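Local coordinates for protein beta 1-3 glucanase (PDB 5H4E) that probably hydrolyses beta-1,3-glucans, being the GH64-family catalytic domain of a bacterial beta-1,3-glucanase, at residues Tyr323-Ala328 and Tyr332-Trp337. Residues are numbered along the deposited sequence; the frame is centred on the assembly and turned at random.
Sequences YFYKDA and YFAKFW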
ATOM      1  N   TYR A 323      19.556  11.548  -2.438  1.00 20.34           N
ATOM      2  CA  TYR A 323      20.242  10.748  -3.445  1.00 20.37           C
ATOM      3  C   TYR A 323      19.294   9.854  -4.252  1.00 21.34           C
ATOM      4  O   TYR A 323      19.735   9.197  -5.197  1.00 22.26           O
ATOM      5  CB  TYR A 323      21.325   9.894  -2.779  1.00 21.53           C
ATOM      6  CG  TYR A 323      22.475  10.723  -2.256  1.00 22.60           C
ATOM      7  CD1 TYR A 323      22.391  11.369  -1.029  1.00 25.99           C
ATOM      8  CD2 TYR A 323      23.632  10.886  -3.005  1.00 28.93           C
ATOM      9  CE1 TYR A 323      23.444  12.139  -0.553  1.00 26.17           C
ATOM     10  CE2 TYR A 323      24.683  11.651  -2.541  1.00 30.24           C
ATOM     11  CZ  TYR A 323      24.579  12.276  -1.315  1.00 31.90           C
ATOM     12  OH  TYR A 323      25.624  13.036  -0.854  1.00 33.96           O
ATOM     13  N   PHE A 324      18.006   9.843  -3.894  1.00 18.34           N
ATOM     14  CA  PHE A 324      17.046   8.936  -4.526  1.00 19.35           C
ATOM     15  C   PHE A 324      16.562   9.500  -5.867  1.00 19.22           C
ATOM     16  O   PHE A 324      16.445  10.717  -6.026  1.00 17.72           O
ATOM     17  CB  PHE A 324      15.800   8.682  -3.650  1.00 19.33           C
ATOM     18  CG  PHE A 324      16.064   8.089  -2.276  1.00 21.71           C
ATOM     19  CD1 PHE A 324      17.284   7.525  -1.932  1.00 18.48           C
ATOM     20  CD2 PHE A 324      15.041   8.085  -1.332  1.00 18.55           C
ATOM     21  CE1 PHE A 324      17.484   6.995  -0.655  1.00 20.19           C
ATOM     22  CE2 PHE A 324      15.237   7.562  -0.061  1.00 19.52           C
ATOM     23  CZ  PHE A 324      16.460   7.008   0.271  1.00 20.09           C
ATOM     24  N   TYR A 325      16.245   8.601  -6.799  1.00 16.92           N
ATOM     25  CA  TYR A 325      15.584   8.941  -8.063  1.00 17.89           C
ATOM     26  C   TYR A 325      16.368   9.918  -8.931  1.00 20.97           C
ATOM     27  O   TYR A 325      15.780  10.684  -9.695  1.00 18.84           O
ATOM     28  CB  TYR A 325      14.196   9.522  -7.788  1.00 16.73           C
ATOM     29  CG  TYR A 325      13.349   8.682  -6.859  1.00 16.18           C
ATOM     30  CD1 TYR A 325      12.792   7.481  -7.288  1.00 16.25           C
ATOM     31  CD2 TYR A 325      13.090   9.097  -5.563  1.00 15.56           C
ATOM     32  CE1 TYR A 325      12.009   6.715  -6.440  1.00 15.82           C
ATOM     33  CE2 TYR A 325      12.300   8.336  -4.702  1.00 17.52           C
ATOM     34  CZ  TYR A 325      11.764   7.150  -5.148  1.00 15.41           C
ATOM     35  OH  TYR A 325      10.972   6.409  -4.300  1.00 17.46           O
ATOM     36  N   LYS A 326      17.695   9.869  -8.836  1.00 18.31           N
ATOM     37  CA  LYS A 326      18.548  10.834  -9.528  1.00 21.22           C
ATOM     38  C   LYS A 326      18.855  10.440 -10.970  1.00 24.38           C
ATOM     39  O   LYS A 326      19.307  11.258 -11.769  1.00 21.67           O
ATOM     40  CB  LYS A 326      19.853  11.024  -8.759  1.00 23.40           C
ATOM     41  CG  LYS A 326      19.735  11.904  -7.524  1.00 27.19           C
ATOM     42  CD  LYS A 326      19.648  13.374  -7.924  1.00 35.06           C
ATOM     43  CE  LYS A 326      19.522  14.315  -6.724  1.00 38.02           C
ATOM     44  NZ  LYS A 326      18.315  14.042  -5.880  1.00 33.25           N
ATOM     45  N   ASP A 327      18.627   9.182 -11.307  1.00 18.84           N
ATOM     46  CA  ASP A 327      18.746   8.782 -12.702  1.00 22.81           C
ATOM     47  C   ASP A 327      17.834   7.609 -13.009  1.00 21.28           C
ATOM     48  O   ASP A 327      17.443   6.860 -12.113  1.00 18.63           O
ATOM     49  CB  ASP A 327      20.196   8.431 -13.056  1.00 26.77           C
ATOM     50  CG  ASP A 327      20.436   8.399 -14.572  1.00 33.63           C
ATOM     51  OD1 ASP A 327      19.534   8.838 -15.335  1.00 37.38           O
ATOM     52  OD2 ASP A 327      21.521   7.943 -15.001  1.00 33.69           O
ATOM     53  N   ALA A 328      17.498   7.468 -14.289  1.00 21.45           N
ATOM     54  CA  ALA A 328      16.665   6.378 -14.774  1.00 21.00           C
ATOM     55  C   ALA A 328      17.499   5.111 -14.972  1.00 21.90           C
ATOM     56  O   ALA A 328      18.687   5.192 -15.301  1.00 20.98           O
ATOM     57  CB  ALA A 328      15.990   6.786 -16.083  1.00 24.78           C
ATOM     58  N   TYR A 332       9.600   6.537 -10.849  1.00 16.17           N
ATOM     59  CA  TYR A 332       9.184   7.943 -10.905  1.00 15.61           C
ATOM     60  C   TYR A 332       7.730   8.156 -10.486  1.00 16.67           C
ATOM     61  O   TYR A 332       7.352   9.242 -10.048  1.00 17.12           O
ATOM     62  CB  TYR A 332       9.437   8.496 -12.311  1.00 17.07           C
ATOM     63  CG  TYR A 332      10.921   8.698 -12.543  1.00 16.37           C
ATOM     64  CD1 TYR A 332      11.587   9.766 -11.942  1.00 18.75           C
ATOM     65  CD2 TYR A 332      11.663   7.798 -13.297  1.00 18.44           C
ATOM     66  CE1 TYR A 332      12.946   9.963 -12.126  1.00 22.43           C
ATOM     67  CE2 TYR A 332      13.040   7.994 -13.503  1.00 18.57           C
ATOM     68  CZ  TYR A 332      13.668   9.077 -12.901  1.00 20.81           C
ATOM     69  OH  TYR A 332      15.020   9.304 -13.077  1.00 24.58           O
ATOM     70  N   PHE A 333       6.927   7.113 -10.605  1.00 13.38           N
ATOM     71  CA  PHE A 333       5.597   7.113  -9.986  1.00 16.24           C
ATOM     72  C   PHE A 333       5.731   7.354  -8.462  1.00 16.15           C
ATOM     73  O   PHE A 333       5.144   8.291  -7.915  1.00 14.35           O
ATOM     74  CB  PHE A 333       4.877   5.794 -10.304  1.00 17.31           C
ATOM     75  CG  PHE A 333       3.569   5.587  -9.563  1.00 16.16           C
ATOM     76  CD1 PHE A 333       3.546   4.950  -8.326  1.00 15.31           C
ATOM     77  CD2 PHE A 333       2.362   6.006 -10.121  1.00 15.55           C
ATOM     78  CE1 PHE A 333       2.347   4.748  -7.637  1.00 17.26           C
ATOM     79  CE2 PHE A 333       1.148   5.804  -9.443  1.00 14.75           C
ATOM     80  CZ  PHE A 333       1.143   5.174  -8.199  1.00 18.15           C
ATOM     81  N   ALA A 334       6.532   6.532  -7.792  1.00 13.25           N
ATOM     82  CA  ALA A 334       6.710   6.656  -6.345  1.00 15.67           C
ATOM     83  C   ALA A 334       7.241   8.037  -5.978  1.00 17.29           C
ATOM     84  O   ALA A 334       6.747   8.682  -5.051  1.00 16.06           O
ATOM     85  CB  ALA A 334       7.655   5.578  -5.823  1.00 13.89           C
ATOM     86  N   LYS A 335       8.258   8.477  -6.708  1.00 14.56           N
ATOM     87  CA  LYS A 335       8.874   9.781  -6.453  1.00 16.42           C
ATOM     88  C   LYS A 335       7.844  10.912  -6.535  1.00 15.77           C
ATOM     89  O   LYS A 335       7.867  11.830  -5.705  1.00 16.17           O
ATOM     90  CB  LYS A 335      10.029  10.013  -7.425  1.00 16.78           C
ATOM     91  CG  LYS A 335      10.631  11.438  -7.440  1.00 18.08           C
ATOM     92  CD  LYS A 335      11.173  11.928  -6.086  1.00 19.53           C
ATOM     93  CE  LYS A 335      12.050  13.195  -6.278  1.00 22.83           C
ATOM     94  NZ  LYS A 335      12.498  13.793  -4.971  1.00 25.14           N
ATOM     95  N   PHE A 336       6.924  10.846  -7.500  1.00 15.83           N
ATOM     96  CA  PHE A 336       5.895  11.884  -7.575  1.00 16.14           C
ATOM     97  C   PHE A 336       5.102  12.019  -6.258  1.00 16.44           C
ATOM     98  O   PHE A 336       4.852  13.137  -5.783  1.00 16.80           O
ATOM     99  CB  PHE A 336       4.910  11.638  -8.733  1.00 13.82           C
ATOM    100  CG  PHE A 336       3.988  12.810  -8.967  1.00 17.41           C
ATOM    101  CD1 PHE A 336       2.712  12.829  -8.437  1.00 20.67           C
ATOM    102  CD2 PHE A 336       4.436  13.924  -9.666  1.00 18.27           C
ATOM    103  CE1 PHE A 336       1.874  13.930  -8.625  1.00 20.00           C
ATOM    104  CE2 PHE A 336       3.613  15.019  -9.861  1.00 21.71           C
ATOM    105  CZ  PHE A 336       2.333  15.022  -9.337  1.00 19.41           C
ATOM    106  N   TRP A 337       4.706  10.901  -5.657  1.00 16.20           N
ATOM    107  CA  TRP A 337       3.863  11.006  -4.456  1.00 17.27           C
ATOM    108  C   TRP A 337       4.698  11.544  -3.288  1.00 15.85           C
ATOM    109  O   TRP A 337       4.213  12.349  -2.498  1.00 15.98           O
ATOM    110  CB  TRP A 337       3.165   9.649  -4.162  1.00 15.86           C
ATOM    111  CG  TRP A 337       2.428   9.260  -5.414  1.00 17.35           C
ATOM    112  CD1 TRP A 337       2.673   8.188  -6.226  1.00 16.73           C
ATOM    113  CD2 TRP A 337       1.417  10.039  -6.070  1.00 16.99           C
ATOM    114  NE1 TRP A 337       1.849   8.240  -7.334  1.00 17.47           N
ATOM    115  CE2 TRP A 337       1.074   9.369  -7.257  1.00 17.10           C
ATOM    116  CE3 TRP A 337       0.748  11.230  -5.750  1.00 14.26           C
ATOM    117  CZ2 TRP A 337       0.107   9.855  -8.127  1.00 17.04           C
ATOM    118  CZ3 TRP A 337      -0.192  11.718  -6.618  1.00 15.72           C
ATOM    119  CH2 TRP A 337      -0.511  11.027  -7.794  1.00 16.03           C
TER
HETATM  120  O   HOH W   1      15.970  11.658 -12.254  1.00 26.33           O
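The backbones come nearest at Y325 and K335, whose CA atoms are 7.0 Å apart, where the irregular chain of 323-328 runs beside the first turn and a half of the helix begun at Y332. No direct hydrogen bond joins the segments. The flat ring of Y325 offers the lysine methylenes a face: CB of K335 sits over its middle, 3.6 Å from the centroid and 10° off the normal, a CH-pi contact. K335 has CG anti to its backbone N (chi1 170°) and a bend at chi2, which lays CD 3.5 Å from Y325 CD2; lysine suits the place because NZ still reaches a salt bridge with D339, one turn further along the helix. Beyond the ring, OH of Y325 lies 3.7 Å from the small CB of A334. Three residues link the loop, which follows helix 294-309 in the GH64 domain, to helix 332-339, and Y325 also packs on R309. Y332 is long enough to carry its OH to a water shared with the carbonyl O of Y325, each 2.7 Å away, the water donating to the carbonyl and lying in the plane of the Y332 ring. At that ring's edge, A328 CB, a compact methyl, lies 4.1 Å from Y332 CE2.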